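PDB 3IXL: arylmalonate decarboxylase from Bordetella bronchiseptica, which catalyses the enantioselective decarboxylation of 2-aryl-2-methylmalonates, replacing one carboxylate by a proton to give 2-arylpropionates and carbon dioxide. Local coordinates for residues V117-L122 and P179-I184; L170-F175 and E201-V206. The protein carries 2 engineered substitutions. All coordinates share one frame; numbering follows the deposited sequence.

Contact 1. Residues V117-L122 and P179-I184; sequences VRRVAL and PDSDGI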
loop_
_atom_site.group_PDB
_atom_site.type_symbol
_atom_site.label_atom_id
_atom_site.label_comp_id
_atom_site.label_asym_id
_atom_site.label_seq_id
_atom_site.Cartn_x
_atom_site.Cartn_y
_atom_site.Cartn_z
ATOM N N VAL A 117 10.037 12.331 -2.914
ATOM C CA VAL A 117 9.103 12.491 -4.015
ATOM C C VAL A 117 8.011 13.477 -3.625
ATOM O O VAL A 117 7.246 13.227 -2.700
ATOM C CB VAL A 117 8.488 11.130 -4.420
ATOM C CG1 VAL A 117 7.472 11.309 -5.540
ATOM C CG2 VAL A 117 9.574 10.165 -4.843
ATOM N N ARG A 118 7.965 14.608 -4.323
ATOM C CA ARG A 118 6.905 15.593 -4.146
ATOM C C ARG A 118 5.949 15.547 -5.335
ATOM O O ARG A 118 4.726 15.506 -5.156
ATOM C CB ARG A 118 7.502 16.999 -3.984
ATOM C CG ARG A 118 6.507 18.152 -4.083
ATOM C CD ARG A 118 5.668 18.296 -2.823
ATOM N NE ARG A 118 6.438 18.800 -1.682
ATOM C CZ ARG A 118 6.300 20.015 -1.147
ATOM N NH1 ARG A 118 5.412 20.874 -1.639
ATOM N NH2 ARG A 118 7.050 20.370 -0.111
ATOM N N ARG A 119 6.509 15.557 -6.543
ATOM C CA ARG A 119 5.728 15.449 -7.767
ATOM C C ARG A 119 5.712 13.990 -8.175
ATOM O O ARG A 119 6.757 13.408 -8.458
ATOM C CB ARG A 119 6.349 16.304 -8.868
ATOM C CG ARG A 119 6.173 17.787 -8.634
ATOM C CD ARG A 119 6.926 18.594 -9.674
ATOM N NE ARG A 119 6.698 18.111 -11.037
ATOM C CZ ARG A 119 5.593 18.342 -11.740
ATOM N NH1 ARG A 119 4.600 19.050 -11.217
ATOM N NH2 ARG A 119 5.478 17.864 -12.970
ATOM N N VAL A 120 4.514 13.404 -8.191
ATOM C CA VAL A 120 4.380 11.965 -8.266
ATOM C C VAL A 120 3.461 11.539 -9.402
ATOM O O VAL A 120 2.303 11.946 -9.461
ATOM C CB VAL A 120 3.919 11.384 -6.893
ATOM C CG1 VAL A 120 2.578 11.972 -6.425
ATOM C CG2 VAL A 120 3.900 9.847 -6.927
ATOM N N ALA A 121 4.003 10.742 -10.320
ATOM C CA ALA A 121 3.205 10.152 -11.387
ATOM C C ALA A 121 2.456 8.957 -10.802
ATOM O O ALA A 121 3.017 8.219 -9.983
ATOM C CB ALA A 121 4.099 9.719 -12.535
ATOM N N LEU A 122 1.212 8.763 -11.231
ATOM C CA LEU A 122 0.376 7.680 -10.700
ATOM C C LEU A 122 0.194 6.565 -11.712
ATOM O O LEU A 122 -0.227 6.804 -12.848
ATOM C CB LEU A 122 -1.004 8.219 -10.308
ATOM C CG LEU A 122 -1.079 9.450 -9.399
ATOM C CD1 LEU A 122 -2.532 9.848 -9.088
ATOM C CD2 LEU A 122 -0.283 9.233 -8.118
ATOM N N PRO A 179 7.328 13.669 -17.494
ATOM C CA PRO A 179 8.695 13.164 -17.303
ATOM C C PRO A 179 9.604 14.012 -16.412
ATOM O O PRO A 179 10.765 13.652 -16.219
ATOM C CB PRO A 179 9.240 13.084 -18.734
ATOM C CG PRO A 179 8.480 14.120 -19.479
ATOM C CD PRO A 179 7.136 14.262 -18.833
ATOM N N ASP A 180 9.087 15.116 -15.872
ATOM C CA ASP A 180 9.827 15.882 -14.874
ATOM C C ASP A 180 9.319 15.600 -13.456
ATOM O O ASP A 180 9.565 16.375 -12.532
ATOM C CB ASP A 180 9.820 17.386 -15.199
ATOM C CG ASP A 180 8.429 17.989 -15.189
ATOM O OD1 ASP A 180 7.437 17.247 -15.027
ATOM O OD2 ASP A 180 8.326 19.226 -15.351
ATOM N N SER A 181 8.609 14.482 -13.299
ATOM C CA SER A 181 8.149 14.022 -11.984
ATOM C C SER A 181 9.312 13.481 -11.148
ATOM O O SER A 181 10.342 13.068 -11.694
ATOM C CB SER A 181 7.079 12.936 -12.148
ATOM O OG SER A 181 5.925 13.438 -12.804
ATOM N N ASP A 182 9.145 13.480 -9.827
ATOM C CA ASP A 182 10.196 13.014 -8.912
ATOM C C ASP A 182 10.198 11.500 -8.756
ATOM O O ASP A 182 11.212 10.914 -8.397
ATOM C CB ASP A 182 10.021 13.619 -7.513
ATOM C CG ASP A 182 10.102 15.126 -7.491
ATOM O OD1 ASP A 182 10.901 15.700 -8.266
ATOM O OD2 ASP A 182 9.383 15.734 -6.668
ATOM N N GLY A 183 9.048 10.877 -8.992
ATOM C CA GLY A 183 8.905 9.446 -8.761
ATOM C C GLY A 183 7.526 8.980 -9.153
ATOM O O GLY A 183 6.722 9.746 -9.678
ATOM N N ILE A 184 7.275 7.707 -8.887
ATOM C CA ILE A 184 6.053 7.049 -9.329
ATOM C C ILE A 184 5.405 6.338 -8.148
ATOM O O ILE A 184 6.091 5.658 -7.371
ATOM C CB ILE A 184 6.360 6.020 -10.455
ATOM C CG1 ILE A 184 7.012 6.724 -11.660
ATOM C CG2 ILE A 184 5.092 5.268 -10.887
ATOM C CD1 ILE A 184 7.778 5.796 -12.590
#

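Contact 2. Residues L170-F175 and E201-V206; sequences LCVRAF and ERRLGV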
loop_
_atom_site.group_PDB
_atom_site.type_symbol
_atom_site.label_atom_id
_atom_site.label_comp_id
_atom_site.label_asym_id
_atom_site.label_seq_id
_atom_site.Cartn_x
_atom_site.Cartn_y
_atom_site.Cartn_z
ATOM N N LEU A 170 3.014 0.157 -17.521
ATOM C CA LEU A 170 2.101 1.124 -16.907
ATOM C C LEU A 170 2.858 2.267 -16.225
ATOM O O LEU A 170 2.508 3.438 -16.372
ATOM C CB LEU A 170 1.221 0.408 -15.890
ATOM C CG LEU A 170 0.098 1.224 -15.245
ATOM C CD1 LEU A 170 -1.009 1.541 -16.253
ATOM C CD2 LEU A 170 -0.466 0.459 -14.045
ATOM N N CYS A 171 3.892 1.918 -15.466
ATOM C CA CYS A 171 4.724 2.922 -14.802
ATOM C C CYS A 171 5.451 3.819 -15.792
ATOM O O CYS A 171 5.483 5.039 -15.608
ATOM C CB CYS A 171 5.742 2.243 -13.899
ATOM S SG CYS A 171 5.036 1.474 -12.423
ATOM N N VAL A 172 6.027 3.208 -16.825
ATOM C CA VAL A 172 6.760 3.973 -17.832
ATOM C C VAL A 172 5.813 4.936 -18.560
ATOM O O VAL A 172 6.145 6.116 -18.729
ATOM C CB VAL A 172 7.507 3.052 -18.820
ATOM C CG1 VAL A 172 8.123 3.874 -19.956
ATOM C CG2 VAL A 172 8.589 2.258 -18.107
ATOM N N ARG A 173 4.629 4.454 -18.953
ATOM C CA ARG A 173 3.657 5.327 -19.637
ATOM C C ARG A 173 3.175 6.473 -18.735
ATOM O O ARG A 173 3.053 7.613 -19.178
ATOM C CB ARG A 173 2.489 4.532 -20.219
ATOM C CG ARG A 173 2.886 3.676 -21.429
ATOM C CD ARG A 173 1.691 3.041 -22.129
ATOM N NE ARG A 173 1.010 2.030 -21.323
ATOM C CZ ARG A 173 -0.172 2.208 -20.738
ATOM N NH1 ARG A 173 -0.814 3.366 -20.871
ATOM N NH2 ARG A 173 -0.721 1.236 -20.021
ATOM N N ALA A 174 2.940 6.186 -17.456
ATOM C CA ALA A 174 2.531 7.231 -16.509
ATOM C C ALA A 174 3.615 8.294 -16.347
ATOM O O ALA A 174 3.330 9.493 -16.312
ATOM C CB ALA A 174 2.175 6.619 -15.158
ATOM N N PHE A 175 4.863 7.847 -16.252
ATOM C CA PHE A 175 5.985 8.764 -16.119
ATOM C C PHE A 175 6.203 9.583 -17.390
ATOM O O PHE A 175 6.514 10.768 -17.315
ATOM C CB PHE A 175 7.262 8.001 -15.754
ATOM C CG PHE A 175 8.437 8.897 -15.482
ATOM C CD1 PHE A 175 9.447 9.049 -16.433
ATOM C CD2 PHE A 175 8.527 9.604 -14.284
ATOM C CE1 PHE A 175 10.536 9.882 -16.181
ATOM C CE2 PHE A 175 9.611 10.444 -14.035
ATOM C CZ PHE A 175 10.612 10.575 -14.981
ATOM N N GLU A 201 12.759 1.383 -11.902
ATOM C CA GLU A 201 13.786 2.266 -11.338
ATOM C C GLU A 201 15.060 2.279 -12.192
ATOM O O GLU A 201 15.658 3.344 -12.394
ATOM C CB GLU A 201 14.088 1.894 -9.879
ATOM C CG GLU A 201 12.912 2.215 -8.942
ATOM C CD GLU A 201 13.204 2.000 -7.468
ATOM O OE1 GLU A 201 14.196 1.319 -7.130
ATOM O OE2 GLU A 201 12.407 2.511 -6.650
ATOM N N ARG A 202 15.451 1.104 -12.695
ATOM C CA ARG A 202 16.610 0.966 -13.587
ATOM C C ARG A 202 16.411 1.785 -14.863
ATOM O O ARG A 202 17.299 2.539 -15.284
ATOM C CB ARG A 202 16.812 -0.510 -13.953
ATOM C CG ARG A 202 18.019 -0.788 -14.858
ATOM C CD ARG A 202 17.957 -2.210 -15.453
ATOM N NE ARG A 202 16.930 -2.386 -16.483
ATOM C CZ ARG A 202 17.069 -2.036 -17.757
ATOM N NH1 ARG A 202 18.193 -1.468 -18.175
ATOM N NH2 ARG A 202 16.079 -2.247 -18.613
ATOM N N ARG A 203 15.254 1.621 -15.487
ATOM C CA ARG A 203 14.996 2.255 -16.781
ATOM C C ARG A 203 14.800 3.759 -16.704
ATOM O O ARG A 203 15.230 4.488 -17.604
ATOM C CB ARG A 203 13.792 1.611 -17.459
ATOM C CG ARG A 203 14.059 0.213 -17.987
ATOM C CD ARG A 203 12.848 -0.350 -18.704
ATOM N NE ARG A 203 12.336 0.560 -19.728
ATOM C CZ ARG A 203 11.229 0.348 -20.438
ATOM N NH1 ARG A 203 10.506 -0.751 -20.247
ATOM N NH2 ARG A 203 10.843 1.240 -21.343
ATOM N N LEU A 204 14.159 4.234 -15.638
ATOM C CA LEU A 204 13.785 5.638 -15.556
ATOM C C LEU A 204 14.671 6.494 -14.670
ATOM O O LEU A 204 14.709 7.715 -14.837
ATOM C CB LEU A 204 12.321 5.778 -15.126
ATOM C CG LEU A 204 11.287 5.060 -15.991
ATOM C CD1 LEU A 204 9.887 5.290 -15.456
ATOM C CD2 LEU A 204 11.387 5.519 -17.447
ATOM N N GLY A 205 15.354 5.874 -13.710
ATOM C CA GLY A 205 16.224 6.613 -12.797
ATOM C C GLY A 205 15.467 7.436 -11.768
ATOM O O GLY A 205 16.010 8.386 -11.195
ATOM N N VAL A 206 14.199 7.089 -11.547
ATOM C CA VAL A 206 13.402 7.683 -10.473
ATOM C C VAL A 206 12.865 6.557 -9.591
ATOM O O VAL A 206 12.743 5.417 -10.049
ATOM C CB VAL A 206 12.233 8.566 -11.004
ATOM C CG1 VAL A 206 12.759 9.716 -11.886
ATOM C CG2 VAL A 206 11.209 7.731 -11.774
#

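Contact 1. Residues V117-L122 and P179-I184
V120 and A121 pair with G183 and I184 as parallel neighbours in a four-stranded sheet of the Asp/Glu-racemase-type fold, at the ends where strands 119-124 and 183-187 both begin. The CA atoms of A121 and I184 lie 4.7 Å apart, and within these segments the pairing includes the bond from A121 N to G183 O, 3.0 Å long and in the carbonyl plane. I184 CA adds a C-H...O contact to A121 O at 3.3 Å.

Just before the regular pairing, D182 takes over. With its CG anti to the carbonyl carbon (chi1 -61°), its carboxylate reaches back to the backbone of the other segment, where OD2 accepts from two successive amides. D182 OD2 turns its anti lone pair, the one away from OD1, to R118 N, 3.0 Å off, whereas R119 N comes from above the carboxylate plane. In return D182 N gives a 2.8 Å bond to R119 O, so residues 119 and 182 grip each other in both directions. V117 CG1 packs beside D182 CB, and its other methyl, CG2, lies near G183 CA.

On the more exposed side, R119 bends at chi3 (47°) and brings its guanidinium to D180 in a salt bridge. Its NH2 meets D180 OD1 at 2.9 Å, with guanidinium and carboxylate planes 77° apart and the oxygen approached from above its own plane.

Contact 2. Residues L170-F175 and E201-V206
L204 inserts its CD1 methyl between V172 and F175, making the close-packed part of a contact between helix 164-176 and the C-terminal end of helix 196-204. That methyl lies 3.8 Å from F175 CB and 4.2 Å from V172 CG2. CD1 stands anti to CA (chi2 180°), which extends this branch toward the other helix, while the L204 and F175 side chains run past each other in opposite directions.

F175 extends the apolar patch past the helix end. Its CG is anti to the backbone N (chi1 -175°), which sends the ring toward V206, and CZ comes within 3.9 Å of V206 CG1. Both L204 CD1 and V206 CG1 approach the ring obliquely. Between these two partners the chain leaves the helix at G205, whose positive phi of 73° marks the turn that brings V206 back to the ring.

The other end of the contact is looser and more exposed. There the R203 side chain crosses V172 at about a right angle and lays one guanidinium face over the valine: V172 CG2 stands 4.0 Å above the plane, over its centre. This is van der Waals cover at the solvent edge.

Beneath the buried part lies strand 183-187, whose I184 touches F175, L204 and V206, while L186 of the same strand meets C171.

Overall arrangement
Contact 1 joins two parallel strands edge to edge, whereas contact 2 joins the helices that flank strand 183-187 in sequence and pack against it. Their centres are 10 Å apart and they share a boundary: I184 CD1 comes within 3.6 Å of L204 CD1, and S181 O lies 3.6 Å from F175 CE2. I184 thus belongs to the strand pairing through its backbone and to the helix layer through its side chain. Contact 1 is largely buried, though its D180-R119 salt bridge faces outward, and polar bonds dominate it. Contact 2 is partly buried and mainly apolar, grading from the covered F175 to the exposed R203.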